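Side-chain contact in ESSB (Geobacillus thermodenitrificans, PDB 2YNQ), which is an integral membrane component of the type VII secretion system, represented here by its extracellular domain, and probably helps to build the export machinery: residues S50-E55 and N67-K72. Residues are numbered along the deposited sequence; the frame is centred on the assembly and turned at random.
Sequences SYVMTE and NNITLK. With NA (sodium ion), chain O.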
loop_
_atom_site.group_PDB
_atom_site.type_symbol
_atom_site.label_atom_id
_atom_site.label_comp_id
_atom_site.label_asym_id
_atom_site.label_seq_id
_atom_site.Cartn_x
_atom_site.Cartn_y
_atom_site.Cartn_z
ATOM N N SER D 50 -9.200 -11.611 0.304
ATOM C CA SER D 50 -8.156 -11.637 1.312
ATOM C C SER D 50 -6.995 -10.735 0.891
ATOM O O SER D 50 -6.484 -9.977 1.718
ATOM C CB SER D 50 -7.690 -13.054 1.605
ATOM O OG SER D 50 -8.747 -13.809 2.168
ATOM N N TYR D 51 -6.606 -10.778 -0.385
ATOM C CA TYR D 51 -5.555 -9.882 -0.846
ATOM C C TYR D 51 -5.989 -8.438 -0.782
ATOM O O TYR D 51 -5.256 -7.578 -0.268
ATOM C CB TYR D 51 -5.089 -10.230 -2.258
ATOM C CG TYR D 51 -4.129 -11.391 -2.320
ATOM C CD1 TYR D 51 -2.881 -11.334 -1.690
ATOM C CD2 TYR D 51 -4.467 -12.543 -3.009
ATOM C CE1 TYR D 51 -1.975 -12.409 -1.771
ATOM C CE2 TYR D 51 -3.591 -13.616 -3.098
ATOM C CZ TYR D 51 -2.351 -13.548 -2.480
ATOM O OH TYR D 51 -1.511 -14.630 -2.589
ATOM N N VAL D 52 -7.188 -8.160 -1.276
ATOM C CA VAL D 52 -7.621 -6.781 -1.353
ATOM C C VAL D 52 -7.772 -6.180 0.046
ATOM O O VAL D 52 -7.503 -4.999 0.238
ATOM C CB VAL D 52 -8.899 -6.608 -2.250
ATOM C CG1 VAL D 52 -10.113 -6.191 -1.440
ATOM C CG2 VAL D 52 -8.654 -5.530 -3.270
ATOM N N MET D 53 -8.164 -7.000 1.024
ATOM C CA MET D 53 -8.369 -6.501 2.376
ATOM C C MET D 53 -7.048 -6.158 3.045
ATOM O O MET D 53 -7.004 -5.349 3.997
ATOM C CB MET D 53 -9.127 -7.519 3.243
ATOM C CG MET D 53 -10.592 -7.725 2.866
ATOM S SD MET D 53 -11.614 -6.278 3.221
ATOM C CE MET D 53 -11.316 -6.121 4.982
ATOM N N THR D 54 -5.976 -6.776 2.559
ATOM C CA THR D 54 -4.669 -6.619 3.180
ATOM C C THR D 54 -3.704 -5.825 2.290
ATOM O O THR D 54 -2.507 -5.770 2.559
ATOM C CB THR D 54 -4.054 -7.999 3.511
ATOM O OG1 THR D 54 -3.962 -8.786 2.314
ATOM C CG2 THR D 54 -4.912 -8.738 4.500
ATOM N N GLU D 55 -4.208 -5.235 1.213
ATOM C CA GLU D 55 -3.378 -4.372 0.366
ATOM C C GLU D 55 -3.157 -3.026 1.077
ATOM O O GLU D 55 -4.109 -2.391 1.517
ATOM C CB GLU D 55 -4.037 -4.179 -1.007
ATOM C CG GLU D 55 -3.238 -3.361 -1.998
ATOM C CD GLU D 55 -2.005 -4.078 -2.535
ATOM O OE1 GLU D 55 -1.812 -5.283 -2.269
ATOM O OE2 GLU D 55 -1.204 -3.422 -3.230
ATOM N N ASN D 67 -11.500 -1.600 -5.839
ATOM C CA ASN D 67 -11.091 -2.644 -4.917
ATOM C C ASN D 67 -12.277 -3.309 -4.212
ATOM O O ASN D 67 -12.097 -4.028 -3.238
ATOM C CB ASN D 67 -10.148 -2.059 -3.875
ATOM C CG ASN D 67 -10.854 -1.090 -2.939
ATOM O OD1 ASN D 67 -11.766 -0.347 -3.350
ATOM N ND2 ASN D 67 -10.447 -1.094 -1.679
ATOM N N ASN D 68 -13.493 -3.068 -4.678
ATOM C CA ASN D 68 -14.609 -3.779 -4.103
ATOM C C ASN D 68 -14.755 -5.163 -4.733
ATOM O O ASN D 68 -14.721 -5.292 -5.963
ATOM C CB ASN D 68 -15.908 -2.979 -4.224
ATOM C CG ASN D 68 -17.066 -3.650 -3.475
ATOM O OD1 ASN D 68 -16.898 -4.122 -2.330
ATOM N ND2 ASN D 68 -18.243 -3.715 -4.124
ATOM N N ILE D 69 -14.906 -6.191 -3.892
ATOM C CA ILE D 69 -15.035 -7.583 -4.357
ATOM C C ILE D 69 -16.285 -8.236 -3.767
ATOM O O ILE D 69 -16.463 -8.261 -2.550
ATOM C CB ILE D 69 -13.799 -8.447 -3.973
ATOM C CG1 ILE D 69 -12.479 -7.763 -4.373
ATOM C CG2 ILE D 69 -13.925 -9.858 -4.553
ATOM C CD1 ILE D 69 -11.914 -8.196 -5.699
ATOM N N THR D 70 -17.152 -8.754 -4.633
ATOM C CA THR D 70 -18.391 -9.406 -4.205
ATOM C C THR D 70 -18.595 -10.666 -5.021
ATOM O O THR D 70 -17.845 -10.923 -5.975
ATOM C CB THR D 70 -19.624 -8.512 -4.436
ATOM O OG1 THR D 70 -19.940 -8.509 -5.833
ATOM C CG2 THR D 70 -19.387 -7.090 -3.960
ATOM N N LEU D 71 -19.619 -11.448 -4.674
ATOM C CA LEU D 71 -19.923 -12.637 -5.467
ATOM C C LEU D 71 -20.687 -12.303 -6.741
ATOM O O LEU D 71 -21.178 -13.196 -7.428
ATOM C CB LEU D 71 -20.599 -13.734 -4.638
ATOM C CG LEU D 71 -19.550 -14.454 -3.781
ATOM C CD1 LEU D 71 -20.172 -15.100 -2.568
ATOM C CD2 LEU D 71 -18.719 -15.460 -4.584
ATOM N N LYS D 72 -20.754 -11.012 -7.060
ATOM C CA LYS D 72 -21.174 -10.559 -8.381
ATOM C C LYS D 72 -20.017 -10.008 -9.241
ATOM O O LYS D 72 -20.169 -9.826 -10.454
ATOM C CB LYS D 72 -22.293 -9.531 -8.243
ATOM C CG LYS D 72 -23.626 -10.166 -7.879
ATOM C CD LYS D 72 -24.611 -9.135 -7.343
ATOM C CE LYS D 72 -25.732 -9.807 -6.529
ATOM N NZ LYS D 72 -26.379 -8.834 -5.593
HETATM NA NA NA O . -12.342 2.092 -4.173
HETATM O O HOH W 1 -14.338 0.336 -5.472
HETATM O O HOH W 2 -13.753 3.050 -5.969
HETATM O O HOH W 3 -14.159 2.405 -2.529
#
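Val52, near the C-terminal end of helix 41-53, meets Asn67 and Ile69 of the loop that joins helix 59-64 to helix 75-85. No hydrogen bond crosses the contact; it is van der Waals packing, and the two methyls of Val52 share the work. CG2 lies 3.8 Å from CB of Asn67, the two side chains crossing at about a right angle. CG1 comes 3.4 Å from the backbone carbonyl O of Asn67 and also reaches CG1 of Ile69 at 4.1 Å. In Ile69, CG1 stands beside the backbone N and anti to the carbonyl carbon (chi1 -50°), and it is this branch that meets Val52. Trp81 of helix 75-85 touches all three side chains, and Ile69 also rests on Tyr45 and Ser49 of helix 41-53. With Val52 cut back to an alanine, CB and the carbonyl O of Asn67 and CG1 of Ile69 would probably lose their methyl partners, opening a gap beside Trp81.

Metal binding occupies the other end of Asn67, whose CG sits between the backbone N and the carbonyl carbon (chi1 68°): OD1 binds the sodium ion at 2.6 Å. The backbone O atoms of Arg62 and Val65, two waters and a third, more distant one are the ion's other ligands. Asn67 therefore turns CB and its backbone O to Val52 while its side-chain OD1 binds the ion, linking the sodium site to the hydrophobic packing of this helical domain.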